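Local coordinates for reticulocyte binding protein (Streptococcus agalactiae COH1, PDB 3FAW), which is a secreted, cell-wall-anchored pullulanase that probably hydrolyses the alpha-1,6 branch linkages of pullulan and related alpha-glucans, at residues L254-I259 and Y444-F449. Residues are numbered along the deposited sequence; the frame is centred on the assembly and turned at random.
Sequences LSFAKI and YLTSEF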
ATOM      1  N   LEU A 254     -20.087  13.122   8.694  1.00 15.40           N
ATOM      2  CA  LEU A 254     -18.898  12.275   8.647  1.00 15.36           C
ATOM      3  C   LEU A 254     -17.741  12.987   9.344  1.00 16.37           C
ATOM      4  O   LEU A 254     -17.473  14.158   9.077  1.00 16.45           O
ATOM      5  CB  LEU A 254     -18.526  11.940   7.197  1.00 15.22           C
ATOM      6  CG  LEU A 254     -17.459  10.864   6.973  1.00 15.50           C
ATOM      7  CD1 LEU A 254     -17.973   9.476   7.357  1.00 18.04           C
ATOM      8  CD2 LEU A 254     -16.985  10.886   5.522  1.00 14.11           C
ATOM      9  N   SER A 255     -17.078  12.274  10.252  1.00 16.81           N
ATOM     10  CA  SER A 255     -15.996  12.840  11.056  1.00 17.03           C
ATOM     11  C   SER A 255     -14.871  11.832  11.160  1.00 16.62           C
ATOM     12  O   SER A 255     -15.051  10.663  10.837  1.00 17.58           O
ATOM     13  CB  SER A 255     -16.494  13.180  12.463  1.00 17.89           C
ATOM     14  OG  SER A 255     -17.713  13.906  12.428  1.00 21.13           O
ATOM     15  N   PHE A 256     -13.714  12.280  11.635  1.00 16.86           N
ATOM     16  CA  PHE A 256     -12.588  11.378  11.871  1.00 16.43           C
ATOM     17  C   PHE A 256     -12.861  10.446  13.045  1.00 16.16           C
ATOM     18  O   PHE A 256     -13.783  10.672  13.836  1.00 16.03           O
ATOM     19  CB  PHE A 256     -11.299  12.167  12.094  1.00 16.10           C
ATOM     20  CG  PHE A 256     -10.847  12.912  10.877  1.00 16.75           C
ATOM     21  CD1 PHE A 256     -10.330  12.224   9.785  1.00 17.14           C
ATOM     22  CD2 PHE A 256     -10.963  14.293  10.805  1.00 16.85           C
ATOM     23  CE1 PHE A 256      -9.917  12.904   8.646  1.00 17.15           C
ATOM     24  CE2 PHE A 256     -10.557  14.982   9.668  1.00 19.09           C
ATOM     25  CZ  PHE A 256     -10.031  14.284   8.586  1.00 16.52           C
ATOM     26  N   ALA A 257     -12.054   9.396  13.148  1.00 14.68           N
ATOM     27  CA  ALA A 257     -12.271   8.361  14.156  1.00 15.47           C
ATOM     28  C   ALA A 257     -12.171   8.909  15.577  1.00 16.25           C
ATOM     29  O   ALA A 257     -11.494   9.908  15.823  1.00 16.44           O
ATOM     30  CB  ALA A 257     -11.282   7.223  13.966  1.00 13.61           C
ATOM     31  N   LYS A 258     -12.866   8.248  16.498  1.00 17.27           N
ATOM     32  CA  LYS A 258     -12.704   8.485  17.929  1.00 18.47           C
ATOM     33  C   LYS A 258     -12.323   7.158  18.589  1.00 18.33           C
ATOM     34  O   LYS A 258     -13.173   6.427  19.099  1.00 17.08           O
ATOM     35  CB  LYS A 258     -13.985   9.070  18.533  1.00 19.53           C
ATOM     36  CG  LYS A 258     -14.395  10.408  17.909  1.00 21.31           C
ATOM     37  CD  LYS A 258     -15.660  10.968  18.548  1.00 21.69           C
ATOM     38  CE  LYS A 258     -16.179  12.193  17.797  1.00 24.37           C
ATOM     39  NZ  LYS A 258     -16.673  11.867  16.431  0.10 23.06           N
ATOM     40  N   ILE A 259     -11.026   6.858  18.548  1.00 19.46           N
ATOM     41  CA  ILE A 259     -10.484   5.609  19.082  1.00 19.82           C
ATOM     42  C   ILE A 259     -10.121   5.829  20.553  1.00 20.83           C
ATOM     43  O   ILE A 259      -9.363   6.745  20.877  1.00 20.60           O
ATOM     44  CB  ILE A 259      -9.213   5.162  18.309  1.00 20.15           C
ATOM     45  CG1 ILE A 259      -9.447   5.175  16.792  1.00 20.65           C
ATOM     46  CG2 ILE A 259      -8.780   3.770  18.750  1.00 21.23           C
ATOM     47  CD1 ILE A 259      -8.192   4.941  15.983  1.00 17.95           C
ATOM     48  N   TYR A 444      -7.466  15.105  -0.391  1.00 11.42           N
ATOM     49  CA  TYR A 444      -8.862  14.876  -0.768  1.00 11.02           C
ATOM     50  C   TYR A 444      -9.444  13.676  -0.020  1.00 12.09           C
ATOM     51  O   TYR A 444     -10.496  13.786   0.612  1.00 11.58           O
ATOM     52  CB  TYR A 444      -8.995  14.689  -2.286  1.00 10.86           C
ATOM     53  CG  TYR A 444     -10.340  14.140  -2.722  1.00 10.85           C
ATOM     54  CD1 TYR A 444     -11.477  14.946  -2.744  1.00 12.37           C
ATOM     55  CD2 TYR A 444     -10.476  12.810  -3.101  1.00  9.77           C
ATOM     56  CE1 TYR A 444     -12.716  14.433  -3.145  1.00 14.38           C
ATOM     57  CE2 TYR A 444     -11.701  12.293  -3.501  1.00 11.47           C
ATOM     58  CZ  TYR A 444     -12.817  13.100  -3.519  1.00 12.95           C
ATOM     59  OH  TYR A 444     -14.031  12.566  -3.920  1.00 13.13           O
ATOM     60  N   LEU A 445      -8.752  12.541  -0.078  1.00 10.39           N
ATOM     61  CA  LEU A 445      -9.199  11.344   0.633  1.00 11.81           C
ATOM     62  C   LEU A 445      -9.329  11.588   2.138  1.00 12.17           C
ATOM     63  O   LEU A 445     -10.305  11.156   2.753  1.00 11.46           O
ATOM     64  CB  LEU A 445      -8.268  10.159   0.356  1.00 11.91           C
ATOM     65  CG  LEU A 445      -8.272   9.672  -1.102  1.00 14.04           C
ATOM     66  CD1 LEU A 445      -7.131   8.680  -1.370  1.00 12.65           C
ATOM     67  CD2 LEU A 445      -9.625   9.073  -1.476  1.00 12.56           C
ATOM     68  N   THR A 446      -8.363  12.299   2.724  1.00 12.51           N
ATOM     69  CA  THR A 446      -8.403  12.593   4.158  1.00 12.51           C
ATOM     70  C   THR A 446      -9.610  13.452   4.529  1.00 13.22           C
ATOM     71  O   THR A 446     -10.399  13.077   5.389  1.00 14.17           O
ATOM     72  CB  THR A 446      -7.128  13.323   4.648  1.00 11.80           C
ATOM     73  OG1 THR A 446      -5.968  12.559   4.308  1.00 10.71           O
ATOM     74  CG2 THR A 446      -7.167  13.512   6.155  1.00  9.80           C
ATOM     75  N   SER A 447      -9.743  14.605   3.878  1.00 13.33           N
ATOM     76  CA  SER A 447     -10.757  15.585   4.256  1.00 14.53           C
ATOM     77  C   SER A 447     -12.170  15.204   3.789  1.00 13.85           C
ATOM     78  O   SER A 447     -13.141  15.468   4.497  1.00 11.60           O
ATOM     79  CB  SER A 447     -10.380  16.984   3.745  1.00 13.35           C
ATOM     80  OG  SER A 447     -10.338  17.022   2.332  1.00 17.90           O
ATOM     81  N   GLU A 448     -12.280  14.583   2.614  1.00 13.27           N
ATOM     82  CA  GLU A 448     -13.591  14.218   2.058  1.00 13.53           C
ATOM     83  C   GLU A 448     -14.158  12.943   2.691  1.00 13.13           C
ATOM     84  O   GLU A 448     -15.318  12.916   3.100  1.00 13.15           O
ATOM     85  CB  GLU A 448     -13.509  14.050   0.535  1.00 13.42           C
ATOM     86  CG  GLU A 448     -14.869  13.975  -0.159  1.00 13.30           C
ATOM     87  CD  GLU A 448     -15.741  15.184   0.132  1.00 16.40           C
ATOM     88  OE1 GLU A 448     -15.238  16.320   0.022  1.00 18.62           O
ATOM     89  OE2 GLU A 448     -16.928  15.002   0.473  1.00 18.03           O
ATOM     90  N   PHE A 449     -13.347  11.889   2.760  1.00 13.45           N
ATOM     91  CA  PHE A 449     -13.797  10.600   3.308  1.00 14.18           C
ATOM     92  C   PHE A 449     -13.469  10.403   4.803  1.00 14.33           C
ATOM     93  O   PHE A 449     -13.832   9.381   5.389  1.00 14.56           O
ATOM     94  CB  PHE A 449     -13.241   9.448   2.463  1.00 14.15           C
ATOM     95  CG  PHE A 449     -13.815   9.389   1.070  1.00 13.27           C
ATOM     96  CD1 PHE A 449     -15.010   8.722   0.822  1.00 14.35           C
ATOM     97  CD2 PHE A 449     -13.168  10.010   0.007  1.00 12.45           C
ATOM     98  CE1 PHE A 449     -15.545   8.666  -0.466  1.00 13.93           C
ATOM     99  CE2 PHE A 449     -13.695   9.961  -1.280  1.00 14.25           C
ATOM    100  CZ  PHE A 449     -14.882   9.291  -1.519  1.00 13.85           C
TER
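Leu-254 and Phe-256 lean from an extended loop onto the last part of helix 432-449, at the N-terminal end of the barrel strands in the (beta/alpha)8 TIM barrel of this pullulanase, where that helix hands over to barrel strand 453-456. The loop itself runs from strand 241-242 of the antiparallel sheet domain toward 269-273, the first strand of the barrel. The meeting is mainly one of hydrocarbon and backbone carbonyls, with no hydrogen bond between the two segments. Its tight part is made by Phe-256 and Thr-446: CE1 of Phe-256 comes within 3.3 Å of the Thr-446 carbonyl O and CZ of the same ring within 3.4 Å, an oblique approach to the ring. Methyl CG2 of Thr-446 meets this end of the ring at 3.8 Å from CE1, the two side chains crossing at about a right angle. With chi1 at -55°, the buried Thr-446 holds CG2 anti to its own N while OG1 turns back along the helix to the carbonyl of Ile-442, and Ile-477 of helix 464-477 touches both Phe-256 and Thr-446. Beyond Phe-256, which is itself partly exposed, the loop draws off: the backbone N of Ala-257 is held by Asp-452 OD1, while the Lys-258 side chain is exposed. Leu-254, also buried, makes the second touch, beside Lys-373 and His-377 of helix 367-381; Lys-373 also forms a salt bridge with Glu-448 OE2. Leu-254 holds CG anti to the backbone N (chi1 -169°), and its methyl CD2 rests against two successive carbonyls, 3.6 Å from Glu-448 O and 3.5 Å from Phe-449 O.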